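Long-range contacts in regulatory protein YycH-like domain-containing protein (Eubacterium rectale, PDB 5COZ), which is of unknown function but probably contains a domain like that of the regulatory protein YycH, and binds a sodium ion in the crystal: residues I35-I45 and L280-V291; Y58-A66 and D310-P319. One frame throughout, in Å; residues are numbered along the deposited sequence.

From the N terminus, the chain first forms the hairpin of strands 34-40 and 43-50, then strand 58-66. It returns to the hairpin more than two hundred residues later, where helix 276-288 packs on it and closes the loop of interaction 1. Strand 295-311 follows and turns into strand 314-330, which pairs with strand 58-66 and closes the loop of interaction 2. The segments alternate along the chain, so the two loops cross. The centres of interactions 1 and 2 are about 32 Å apart, and the two do not touch. Both reach the same mixed sheet. Interaction 1 packs helix 276-288 on the hairpin of that sheet, and interaction 2 pairs two of its strands.

Interaction 1: residues I35-I45 and L280-V291; sequences IKCVVNDKLNI and LSKEVDKLKKYV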
# COMPACT_ATOMS: atom_id res chain seq x y z
N ILE A 35 8.25 16.79 -6.47
CA ILE A 35 8.34 17.69 -7.63
C ILE A 35 7.02 18.44 -7.76
O ILE A 35 5.97 17.91 -7.41
CB ILE A 35 8.69 16.95 -8.94
CG1 ILE A 35 7.64 15.85 -9.27
CG2 ILE A 35 10.11 16.36 -8.89
CD1 ILE A 35 7.75 15.23 -10.66
N LYS A 36 7.06 19.67 -8.29
CA LYS A 36 5.84 20.44 -8.48
C LYS A 36 6.03 21.37 -9.68
O LYS A 36 7.02 22.09 -9.75
CB LYS A 36 5.48 21.24 -7.21
CG LYS A 36 4.14 21.98 -7.36
CD LYS A 36 3.69 22.63 -6.04
CE LYS A 36 2.41 23.43 -6.17
NZ LYS A 36 1.20 22.56 -6.28
N CYS A 37 5.12 21.31 -10.64
CA CYS A 37 5.16 22.18 -11.82
C CYS A 37 3.84 22.11 -12.56
O CYS A 37 3.12 21.11 -12.48
CB CYS A 37 6.31 21.83 -12.75
SG CYS A 37 6.22 20.15 -13.43
N VAL A 38 3.56 23.14 -13.32
CA VAL A 38 2.41 23.18 -14.20
C VAL A 38 2.87 22.73 -15.58
O VAL A 38 3.91 23.18 -16.05
CB VAL A 38 1.84 24.62 -14.23
CG1 VAL A 38 0.92 24.84 -15.42
CG2 VAL A 38 1.14 24.95 -12.92
N VAL A 39 2.12 21.85 -16.23
CA VAL A 39 2.43 21.47 -17.61
C VAL A 39 1.61 22.38 -18.53
O VAL A 39 2.17 23.01 -19.43
CB VAL A 39 2.19 19.98 -17.90
CG1 VAL A 39 2.45 19.68 -19.37
CG2 VAL A 39 3.06 19.12 -16.99
N ASN A 40 0.29 22.46 -18.30
CA ASN A 40 -0.58 23.36 -19.05
C ASN A 40 -1.79 23.65 -18.15
O ASN A 40 -1.82 23.14 -17.01
CB ASN A 40 -0.93 22.82 -20.43
CG ASN A 40 -1.67 21.51 -20.43
OD1 ASN A 40 -2.62 21.29 -19.66
ND2 ASN A 40 -1.32 20.63 -21.35
N ASP A 41 -2.76 24.44 -18.64
CA ASP A 41 -3.86 24.84 -17.74
C ASP A 41 -4.82 23.69 -17.36
O ASP A 41 -5.74 23.92 -16.58
CB ASP A 41 -4.63 26.04 -18.31
CG ASP A 41 -5.27 25.83 -19.67
OD1 ASP A 41 -5.36 24.66 -20.11
OD2 ASP A 41 -5.68 26.83 -20.29
N LYS A 42 -4.59 22.47 -17.87
CA LYS A 42 -5.44 21.33 -17.50
C LYS A 42 -4.61 20.16 -16.96
O LYS A 42 -5.18 19.12 -16.68
CB LYS A 42 -6.27 20.87 -18.72
CG LYS A 42 -7.28 21.93 -19.19
CD LYS A 42 -8.15 21.32 -20.26
CE LYS A 42 -9.07 22.26 -20.98
NZ LYS A 42 -10.24 21.56 -21.57
N LEU A 43 -3.29 20.36 -16.77
CA LEU A 43 -2.40 19.30 -16.33
C LEU A 43 -1.32 19.84 -15.43
O LEU A 43 -0.45 20.61 -15.85
CB LEU A 43 -1.81 18.61 -17.58
CG LEU A 43 -0.81 17.43 -17.40
CD1 LEU A 43 -1.33 16.35 -16.52
CD2 LEU A 43 -0.45 16.82 -18.75
N ASN A 44 -1.38 19.40 -14.18
CA ASN A 44 -0.49 19.81 -13.13
C ASN A 44 0.28 18.61 -12.57
O ASN A 44 -0.22 17.48 -12.60
CB ASN A 44 -1.36 20.43 -12.06
CG ASN A 44 -0.62 20.96 -10.89
OD1 ASN A 44 0.48 21.51 -11.01
ND2 ASN A 44 -1.22 20.81 -9.73
N ILE A 45 1.45 18.86 -12.03
CA ILE A 45 2.25 17.84 -11.35
C ILE A 45 2.49 18.33 -9.92
O ILE A 45 3.04 19.41 -9.74
CB ILE A 45 3.58 17.57 -12.08
CG1 ILE A 45 3.31 17.07 -13.54
CG2 ILE A 45 4.42 16.54 -11.28
CD1 ILE A 45 4.55 16.95 -14.36
N LEU A 280 8.15 10.17 -16.81
CA LEU A 280 7.27 11.32 -16.68
C LEU A 280 6.99 11.97 -18.04
O LEU A 280 5.84 12.31 -18.30
CB LEU A 280 7.84 12.35 -15.69
CG LEU A 280 6.94 13.61 -15.52
CD1 LEU A 280 5.52 13.24 -15.00
CD2 LEU A 280 7.61 14.60 -14.58
N SER A 281 8.02 12.15 -18.90
CA SER A 281 7.75 12.79 -20.19
C SER A 281 6.78 11.93 -21.04
O SER A 281 5.88 12.48 -21.67
CB SER A 281 9.05 13.06 -20.93
OG SER A 281 9.68 11.84 -21.23
N LYS A 282 6.93 10.61 -21.01
CA LYS A 282 6.05 9.73 -21.77
C LYS A 282 4.63 9.77 -21.18
O LYS A 282 3.63 9.81 -21.92
CB LYS A 282 6.66 8.31 -21.71
CG LYS A 282 6.12 7.33 -22.68
CD LYS A 282 7.16 6.24 -22.82
CE LYS A 282 6.65 5.24 -23.76
NZ LYS A 282 7.63 4.15 -23.85
N GLU A 283 4.53 9.80 -19.85
CA GLU A 283 3.22 9.82 -19.19
C GLU A 283 2.51 11.17 -19.44
O GLU A 283 1.31 11.18 -19.70
CB GLU A 283 3.39 9.55 -17.71
CG GLU A 283 2.08 9.64 -16.93
CD GLU A 283 1.07 8.53 -17.14
OE1 GLU A 283 1.29 7.62 -17.97
OE2 GLU A 283 0.01 8.60 -16.46
N VAL A 284 3.26 12.28 -19.43
CA VAL A 284 2.65 13.58 -19.75
C VAL A 284 2.14 13.56 -21.19
O VAL A 284 1.05 14.09 -21.46
CB VAL A 284 3.64 14.72 -19.48
CG1 VAL A 284 3.29 15.99 -20.25
CG2 VAL A 284 3.75 14.99 -17.99
N ASP A 285 2.90 12.96 -22.14
CA ASP A 285 2.45 12.92 -23.53
C ASP A 285 1.12 12.14 -23.61
O ASP A 285 0.23 12.55 -24.35
CB ASP A 285 3.52 12.30 -24.41
CG ASP A 285 3.37 12.62 -25.88
OD1 ASP A 285 3.26 13.84 -26.24
OD2 ASP A 285 3.44 11.67 -26.70
N LYS A 286 0.98 11.06 -22.82
CA LYS A 286 -0.25 10.26 -22.79
C LYS A 286 -1.40 11.07 -22.19
O LYS A 286 -2.48 11.15 -22.76
CB LYS A 286 -0.03 8.98 -21.97
CG LYS A 286 -1.27 8.07 -21.85
CD LYS A 286 -1.95 8.15 -20.47
CE LYS A 286 -2.90 6.99 -20.26
NZ LYS A 286 -3.72 7.16 -19.03
N LEU A 287 -1.17 11.65 -21.01
CA LEU A 287 -2.20 12.37 -20.26
C LEU A 287 -2.71 13.57 -21.03
O LEU A 287 -3.89 13.88 -20.91
CB LEU A 287 -1.68 12.79 -18.89
CG LEU A 287 -1.36 11.62 -17.92
CD1 LEU A 287 -0.73 12.13 -16.64
CD2 LEU A 287 -2.59 10.79 -17.61
N LYS A 288 -1.87 14.21 -21.86
CA LYS A 288 -2.33 15.34 -22.68
C LYS A 288 -3.45 14.94 -23.62
O LYS A 288 -4.27 15.79 -23.96
CB LYS A 288 -1.17 15.93 -23.50
CG LYS A 288 -0.23 16.81 -22.69
CD LYS A 288 0.92 17.28 -23.62
CE LYS A 288 1.89 18.22 -22.97
NZ LYS A 288 2.95 18.65 -23.94
N LYS A 289 -3.50 13.65 -24.01
CA LYS A 289 -4.52 13.11 -24.93
C LYS A 289 -5.85 12.85 -24.24
O LYS A 289 -6.85 12.59 -24.93
CB LYS A 289 -4.03 11.78 -25.54
CG LYS A 289 -2.76 11.88 -26.39
CD LYS A 289 -2.36 10.48 -26.84
CE LYS A 289 -1.11 10.44 -27.68
NZ LYS A 289 0.11 10.47 -26.85
N TYR A 290 -5.86 12.82 -22.90
CA TYR A 290 -7.06 12.48 -22.13
C TYR A 290 -7.63 13.69 -21.43
O TYR A 290 -8.53 13.57 -20.61
CB TYR A 290 -6.76 11.36 -21.14
CG TYR A 290 -6.56 10.04 -21.85
CD1 TYR A 290 -7.65 9.25 -22.23
CD2 TYR A 290 -5.29 9.61 -22.24
CE1 TYR A 290 -7.47 8.05 -22.93
CE2 TYR A 290 -5.10 8.41 -22.91
CZ TYR A 290 -6.20 7.64 -23.27
OH TYR A 290 -6.02 6.45 -23.95
N VAL A 291 -7.17 14.86 -21.88
CA VAL A 291 -7.56 16.19 -21.46
C VAL A 291 -9.10 16.38 -21.47
O VAL A 291 -9.65 16.98 -20.54
CB VAL A 291 -6.82 17.21 -22.40
CG1 VAL A 291 -7.31 17.18 -23.85
CG2 VAL A 291 -6.81 18.61 -21.84
O HOH W 1 -3.31 18.84 -23.24
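The flat amide of Asn-40 meets Lys-288 at its nitrogen end, where Asn-40 ND2 lies 4.2 Å from Lys-288 CG. Neither face of the amide carries a group from 280-291. Its OD1 accepts the backbone N of Lys-42 at 2.9 Å, in the carbonyl plane, forming an Asx turn that fixes the amide. ND2 also holds a water weakly, and that water donates to Lys-288 O. Asn-40 to Leu-43 is a type I turn. Beside it, Val-39 and Asn-40 both donate to Leu-43 O in a classic beta bulge. Also beside the turn, Val-291 CG2 lies against Lys-42 CD; the 3.4 Å between them is unusually short and doubtful.

Away from the turn, the contact is made by carbon atoms. Leu-43 points its CD2 at Lys-288 CG (3.9 Å) and at Val-284 CG1, crossing the lysine at about a right angle. Its CG stands anti to the backbone N (chi1 -180°), which carries the branch to the helix. Val-39 CG1 slides past Val-284 CG1 at 3.9 Å. Ile-45 CD1 meets Leu-280 CD2 tip to tip at 3.9 Å, and Ile-35 CD1 reaches the same leucine methyl.

The helix runs roughly antiparallel to strand 43-45 (153°), with its axis 10.3 Å away. Helix 16-22 adds Tyr-16 and Val-19 to this core. Strand 295-311 pairs with strand 43-50, and its Ile-296, Val-298 and Ile-301 meet Leu-43, Leu-287 and Leu-280.

Interaction 2: residues Y58-A66 and D310-P319; sequences YVKSGKVKA and DKNETYDIKP
Lys-63 and Asp-316 lie side by side and point the same way on one face of an antiparallel strand pair. Strand 58-66 runs against strand 314-319, the second strand of a beta hairpin that turns at Lys-311 to Thr-314 (type I'). Gly-62 with Ile-317 and Val-64 with Tyr-315 are the hydrogen-bonded pairs. Lys-63 with Asp-316 and Lys-65 with Thr-314 are non-hydrogen-bonded. Strand 262-272 pairs with the other edge of strand 58-66, which therefore runs between two partners in the mixed sheet.

The Lys-63 chain bends at CB-CG (chi2 -81°), which swings its amine over the neighbouring strand. Lys-63 NZ meets Asp-316 OD1 at 2.8 Å, on the syn side but tilted out of the carboxylate plane. It also meets Asp-310 OD2 at 2.8 Å, this time from above the plane, with the two side chains crossing at about a right angle. One ammonium thus bridges two carboxylates from both arms of the hairpin. Lys-65 runs obliquely past Thr-314 on the same face, and a water joins Lys-65 NZ to Thr-314 OG1.

Val-64, Tyr-315 and Ile-317 share the opposite face. Val-64 crosses both its neighbours at about a right angle: its CG1 meets Ile-317 CG2 at 3.7 Å, and its CG2 meets Tyr-315 CB at 3.8 Å. The Tyr-315 ring receives Ala-66 CB at its edge, 3.9 Å from Tyr-315 CE1. The rings of Tyr-237 and Tyr-262 also meet it edge-to-face.

Further along the strands, Val-59 CG1 slides past the Pro-319 ring, 3.7 Å from Pro-319 CB. Ser-61 OG is hydrogen-bonded to Tyr-350 OH. Near Gly-62, a water donates both to Gly-62 O and to Asp-316 OD1, at 2.8 Å each, so that carboxylate oxygen holds the water as well as Lys-63 NZ.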
# COMPACT_ATOMS: atom_id res chain seq x y z
N TYR A 58 20.30 -0.55 -11.36
CA TYR A 58 20.44 -1.92 -11.83
C TYR A 58 19.57 -2.80 -10.95
O TYR A 58 19.82 -2.91 -9.73
CB TYR A 58 21.90 -2.37 -11.76
CG TYR A 58 22.68 -1.82 -12.92
CD1 TYR A 58 23.18 -0.52 -12.90
CD2 TYR A 58 22.89 -2.58 -14.06
CE1 TYR A 58 23.91 -0.00 -13.98
CE2 TYR A 58 23.61 -2.08 -15.15
CZ TYR A 58 24.11 -0.79 -15.10
OH TYR A 58 24.78 -0.29 -16.19
N VAL A 59 18.51 -3.36 -11.54
CA VAL A 59 17.48 -4.07 -10.78
C VAL A 59 17.27 -5.45 -11.32
O VAL A 59 17.20 -5.66 -12.55
CB VAL A 59 16.15 -3.26 -10.82
CG1 VAL A 59 15.00 -3.96 -10.08
CG2 VAL A 59 16.34 -1.86 -10.26
N LYS A 60 17.17 -6.41 -10.40
CA LYS A 60 16.90 -7.80 -10.73
C LYS A 60 15.44 -8.05 -11.02
O LYS A 60 14.57 -7.46 -10.39
CB LYS A 60 17.22 -8.72 -9.53
CG LYS A 60 18.67 -8.73 -9.13
CD LYS A 60 18.75 -9.49 -7.78
CE LYS A 60 20.16 -9.77 -7.35
NZ LYS A 60 20.76 -10.86 -8.19
N SER A 61 15.18 -8.95 -11.97
CA SER A 61 13.90 -9.60 -12.14
C SER A 61 14.08 -11.00 -11.61
O SER A 61 15.20 -11.51 -11.55
CB SER A 61 13.47 -9.65 -13.59
OG SER A 61 13.18 -8.33 -14.01
N GLY A 62 12.98 -11.64 -11.25
CA GLY A 62 13.14 -12.99 -10.74
C GLY A 62 11.84 -13.76 -10.67
O GLY A 62 10.85 -13.42 -11.33
N LYS A 63 11.91 -14.85 -9.94
CA LYS A 63 10.76 -15.69 -9.63
C LYS A 63 10.60 -15.69 -8.14
O LYS A 63 11.61 -15.76 -7.41
CB LYS A 63 10.96 -17.14 -10.10
CG LYS A 63 11.24 -17.33 -11.58
CD LYS A 63 9.99 -17.31 -12.40
CE LYS A 63 10.28 -17.82 -13.80
NZ LYS A 63 9.10 -17.56 -14.66
N VAL A 64 9.36 -15.64 -7.67
CA VAL A 64 9.05 -15.74 -6.23
C VAL A 64 7.96 -16.76 -6.05
O VAL A 64 7.21 -17.04 -6.99
CB VAL A 64 8.58 -14.38 -5.60
CG1 VAL A 64 9.65 -13.29 -5.72
CG2 VAL A 64 7.26 -13.91 -6.22
N LYS A 65 7.84 -17.29 -4.84
CA LYS A 65 6.76 -18.20 -4.49
C LYS A 65 5.90 -17.52 -3.47
O LYS A 65 6.40 -16.86 -2.57
CB LYS A 65 7.33 -19.50 -3.89
CG LYS A 65 7.79 -20.51 -4.92
CD LYS A 65 8.06 -21.86 -4.25
CE LYS A 65 8.37 -22.94 -5.26
NZ LYS A 65 9.77 -22.87 -5.76
N ALA A 66 4.59 -17.72 -3.56
CA ALA A 66 3.70 -17.22 -2.55
C ALA A 66 4.01 -17.85 -1.20
O ALA A 66 4.32 -19.05 -1.14
CB ALA A 66 2.26 -17.56 -2.94
N ASP A 310 2.62 -16.99 -12.73
CA ASP A 310 3.35 -17.84 -13.65
C ASP A 310 2.67 -19.20 -13.68
O ASP A 310 1.90 -19.46 -14.61
CB ASP A 310 4.85 -17.92 -13.25
CG ASP A 310 5.74 -18.77 -14.15
OD1 ASP A 310 5.29 -19.13 -15.27
OD2 ASP A 310 6.89 -19.01 -13.77
N LYS A 311 2.92 -20.05 -12.68
CA LYS A 311 2.35 -21.40 -12.53
C LYS A 311 2.63 -21.88 -11.13
O LYS A 311 3.59 -21.44 -10.53
CB LYS A 311 2.93 -22.39 -13.57
CG LYS A 311 4.44 -22.60 -13.48
CD LYS A 311 4.91 -23.75 -14.38
CE LYS A 311 5.38 -23.28 -15.74
NZ LYS A 311 5.95 -24.40 -16.54
N ASN A 312 1.89 -22.88 -10.62
CA ASN A 312 2.16 -23.54 -9.33
C ASN A 312 2.60 -22.59 -8.16
O ASN A 312 3.60 -22.84 -7.49
CB ASN A 312 3.24 -24.63 -9.54
CG ASN A 312 2.90 -25.62 -10.62
OD1 ASN A 312 1.80 -26.18 -10.67
ND2 ASN A 312 3.84 -25.85 -11.52
N GLU A 313 1.81 -21.53 -7.92
CA GLU A 313 2.00 -20.52 -6.84
C GLU A 313 3.34 -19.74 -6.98
O GLU A 313 3.75 -19.06 -6.03
CB GLU A 313 1.85 -21.10 -5.41
CG GLU A 313 0.85 -22.23 -5.20
CD GLU A 313 -0.56 -22.07 -5.74
OE1 GLU A 313 -1.18 -21.01 -5.51
OE2 GLU A 313 -1.05 -23.03 -6.38
N THR A 314 4.00 -19.83 -8.15
CA THR A 314 5.19 -19.05 -8.52
C THR A 314 4.73 -17.82 -9.37
O THR A 314 3.75 -17.88 -10.13
CB THR A 314 6.24 -19.93 -9.25
OG1 THR A 314 6.70 -20.94 -8.36
CG2 THR A 314 7.46 -19.13 -9.76
N TYR A 315 5.45 -16.72 -9.22
CA TYR A 315 5.18 -15.48 -9.93
C TYR A 315 6.45 -14.93 -10.48
O TYR A 315 7.49 -15.09 -9.84
CB TYR A 315 4.61 -14.43 -8.94
CG TYR A 315 3.34 -14.81 -8.23
CD1 TYR A 315 3.34 -15.73 -7.19
CD2 TYR A 315 2.12 -14.24 -8.59
CE1 TYR A 315 2.16 -16.10 -6.55
CE2 TYR A 315 0.94 -14.58 -7.94
CZ TYR A 315 0.96 -15.55 -6.94
OH TYR A 315 -0.19 -15.90 -6.27
N ASP A 316 6.40 -14.24 -11.62
CA ASP A 316 7.54 -13.47 -12.09
C ASP A 316 7.50 -12.15 -11.35
O ASP A 316 6.40 -11.59 -11.18
CB ASP A 316 7.45 -13.21 -13.59
CG ASP A 316 7.79 -14.45 -14.39
OD1 ASP A 316 8.99 -14.79 -14.46
OD2 ASP A 316 6.87 -15.06 -14.97
N ILE A 317 8.64 -11.65 -10.90
CA ILE A 317 8.72 -10.36 -10.20
C ILE A 317 9.57 -9.44 -11.06
O ILE A 317 10.71 -9.81 -11.40
CB ILE A 317 9.24 -10.52 -8.75
CG1 ILE A 317 9.25 -9.17 -8.02
CG2 ILE A 317 10.60 -11.27 -8.63
CD1 ILE A 317 9.46 -9.29 -6.50
N LYS A 318 8.99 -8.29 -11.49
CA LYS A 318 9.72 -7.42 -12.41
C LYS A 318 9.52 -5.99 -11.99
O LYS A 318 8.42 -5.65 -11.50
CB LYS A 318 9.19 -7.59 -13.86
CG LYS A 318 9.41 -9.03 -14.39
CD LYS A 318 8.95 -9.19 -15.84
CE LYS A 318 9.91 -8.52 -16.81
NZ LYS A 318 9.40 -8.55 -18.21
N PRO A 319 10.52 -5.12 -12.17
CA PRO A 319 10.33 -3.73 -11.74
C PRO A 319 9.46 -2.95 -12.70
O PRO A 319 9.54 -3.13 -13.94
CB PRO A 319 11.76 -3.16 -11.74
CG PRO A 319 12.47 -3.96 -12.83
CD PRO A 319 11.89 -5.35 -12.68
O HOH W 2 10.97 -12.88 -14.04
O HOH W 3 9.73 -21.09 -7.87